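Local coordinates for carboxysome shell vertex protein CcmL (Thermosynechococcus elongatus, PDB 4N8F) that probably forms the pentameric vertices of the carboxysome, the polyhedral inclusion in which RuBisCO is sequestered, at residues Leu27-Glu32 and Val57-Ala62. Sequence-based numbering, arbitrary orientation.
Sequences LQYLGE and VSRGSA. With SO4 (sulfate ion), chain F.
Leu27 and Tyr29 both carry CG beside the backbone N and anti to the carbonyl carbon (chi1 -53° and -70°), which sends their side chains from strand 24-30 toward strand 54-59. Val57 answers with a forked side chain: CG1 sits between its backbone N and carbonyl carbon, and CG2 lies anti to the N. Leu27 and Val57 run past each other in opposite directions, with Leu27 CD1 3.8 Å from Val57 CB and 4.1 Å from Val57 CG2. The other branch, Val57 CG1, meets the tyrosine ring obliquely, 3.9 Å from Tyr29 CE2, the two side chains crossing at about a right angle. Farther out, Arg59 reaches its CD to 3.4 Å from Tyr29 OH; the bend beyond it carries the guanidinium off at a tilt, its plane 66° from that of the ring. Segments 27-30 and 57-59 cross nearly at right angles, their axes 10.9 Å apart at closest approach, and thus meet through side chains across the interior of the OB-like barrel of the CcmL/EutN family. Past the strand end, Ser61 OG lies 3.0 Å from O3 of a sulfate, probably from the crystallisation liquor, that also hydrogen-bonds Ser61 of the four other subunits, which places it on the pentamer axis, consistent with the positively charged pore. The contact itself is thus apolar at Leu27 and Val57 and grades into polar chemistry at Tyr29, a buried residue whose hydroxyl is hydrogen-bonded to Glu41 of strand 39-45, while Arg59, which also touches Glu41, may add a favourable electrostatic environment for that carboxylate.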
loop_
_atom_site.group_PDB
_atom_site.type_symbol
_atom_site.label_atom_id
_atom_site.label_comp_id
_atom_site.label_asym_id
_atom_site.label_seq_id
_atom_site.Cartn_x
_atom_site.Cartn_y
_atom_site.Cartn_z
ATOM N N LEU C 27 12.480 6.573 -11.470
ATOM C CA LEU C 27 12.608 5.141 -11.780
ATOM C C LEU C 27 11.457 4.710 -12.725
ATOM O O LEU C 27 10.306 5.097 -12.531
ATOM C CB LEU C 27 12.519 4.340 -10.498
ATOM C CG LEU C 27 13.478 4.747 -9.360
ATOM C CD1 LEU C 27 13.464 3.798 -8.180
ATOM C CD2 LEU C 27 14.912 4.779 -9.866
ATOM N N GLN C 28 11.785 3.963 -13.767
ATOM C CA GLN C 28 10.786 3.343 -14.574
ATOM C C GLN C 28 10.774 1.870 -14.157
ATOM O O GLN C 28 11.791 1.220 -14.178
ATOM C CB GLN C 28 11.131 3.439 -16.039
ATOM C CG GLN C 28 10.077 2.756 -16.933
ATOM C CD GLN C 28 10.284 3.050 -18.401
ATOM O OE1 GLN C 28 11.392 3.368 -18.827
ATOM N NE2 GLN C 28 9.218 2.935 -19.185
ATOM N N TYR C 29 9.602 1.366 -13.814
ATOM C CA TYR C 29 9.460 -0.032 -13.472
ATOM C C TYR C 29 9.741 -0.950 -14.663
ATOM O O TYR C 29 9.398 -0.609 -15.780
ATOM C CB TYR C 29 8.057 -0.316 -12.848
ATOM C CG TYR C 29 7.886 0.279 -11.456
ATOM C CD1 TYR C 29 7.087 1.380 -11.250
ATOM C CD2 TYR C 29 8.562 -0.267 -10.349
ATOM C CE1 TYR C 29 6.920 1.913 -10.003
ATOM C CE2 TYR C 29 8.390 0.244 -9.105
ATOM C CZ TYR C 29 7.606 1.356 -8.921
ATOM O OH TYR C 29 7.472 1.912 -7.665
ATOM N N LEU C 30 10.272 -2.150 -14.359
ATOM C CA LEU C 30 10.544 -3.176 -15.334
ATOM C C LEU C 30 9.620 -4.387 -15.108
ATOM O O LEU C 30 9.493 -4.891 -14.000
ATOM C CB LEU C 30 11.999 -3.608 -15.314
ATOM C CG LEU C 30 13.032 -2.493 -15.595
ATOM C CD1 LEU C 30 14.452 -3.082 -15.508
ATOM C CD2 LEU C 30 12.836 -1.833 -16.932
ATOM N N GLY C 31 9.031 -4.835 -16.189
ATOM C CA GLY C 31 8.060 -5.945 -16.199
ATOM C C GLY C 31 8.695 -7.274 -16.520
ATOM O O GLY C 31 9.896 -7.457 -16.427
ATOM N N GLU C 32 7.866 -8.219 -16.945
ATOM C CA GLU C 32 8.331 -9.492 -17.378
ATOM C C GLU C 32 9.286 -9.263 -18.575
ATOM O O GLU C 32 9.027 -8.438 -19.478
ATOM C CB GLU C 32 7.146 -10.361 -17.779
ATOM C CG GLU C 32 7.484 -11.819 -17.976
ATOM C CD GLU C 32 6.223 -12.627 -18.205
ATOM O OE1 GLU C 32 5.700 -12.545 -19.315
ATOM O OE2 GLU C 32 5.721 -13.272 -17.240
ATOM N N VAL C 57 13.739 -1.147 -5.658
ATOM C CA VAL C 57 13.101 -0.109 -4.899
ATOM C C VAL C 57 12.180 -0.695 -3.818
ATOM O O VAL C 57 11.467 -1.666 -4.049
ATOM C CB VAL C 57 12.426 0.933 -5.841
ATOM C CG1 VAL C 57 11.490 0.303 -6.797
ATOM C CG2 VAL C 57 11.628 1.948 -5.048
ATOM N N SER C 58 12.256 -0.123 -2.622
ATOM C CA SER C 58 11.330 -0.394 -1.492
ATOM C C SER C 58 10.370 0.760 -1.263
ATOM O O SER C 58 10.796 1.969 -1.294
ATOM C CB SER C 58 12.144 -0.579 -0.206
ATOM O OG SER C 58 12.780 -1.832 -0.251
ATOM N N ARG C 59 9.114 0.426 -1.020
ATOM C CA ARG C 59 8.049 1.435 -0.857
ATOM C C ARG C 59 7.447 1.316 0.549
ATOM O O ARG C 59 7.606 0.300 1.187
ATOM C CB ARG C 59 6.961 1.267 -1.949
ATOM C CG ARG C 59 7.567 1.536 -3.339
ATOM C CD ARG C 59 6.532 1.450 -4.447
ATOM N NE ARG C 59 6.275 0.022 -4.584
ATOM C CZ ARG C 59 5.139 -0.504 -4.969
ATOM N NH1 ARG C 59 4.139 0.315 -5.322
ATOM N NH2 ARG C 59 5.017 -1.841 -5.003
ATOM N N GLY C 60 6.734 2.350 0.982
ATOM C CA GLY C 60 6.146 2.410 2.308
ATOM C C GLY C 60 7.246 2.722 3.297
ATOM O O GLY C 60 8.310 3.341 2.935
ATOM N N SER C 61 6.967 2.398 4.541
ATOM C CA SER C 61 7.797 2.796 5.633
ATOM C C SER C 61 9.185 2.158 5.554
ATOM O O SER C 61 10.128 2.683 6.195
ATOM C CB SER C 61 7.094 2.497 6.931
ATOM O OG SER C 61 6.832 1.100 7.084
ATOM N N ALA C 62 9.353 1.128 4.716
ATOM C CA ALA C 62 10.698 0.573 4.438
ATOM C C ALA C 62 11.671 1.727 4.068
ATOM O O ALA C 62 12.824 1.685 4.398
ATOM C CB ALA C 62 10.667 -0.415 3.307
HETATM S S SO4 F . 3.172 1.156 7.959
HETATM O O1 SO4 F . 3.537 1.398 9.282
HETATM O O2 SO4 F . 1.800 1.529 7.913
HETATM O O3 SO4 F . 3.910 1.883 6.973
HETATM O O4 SO4 F . 3.360 -0.169 7.481
#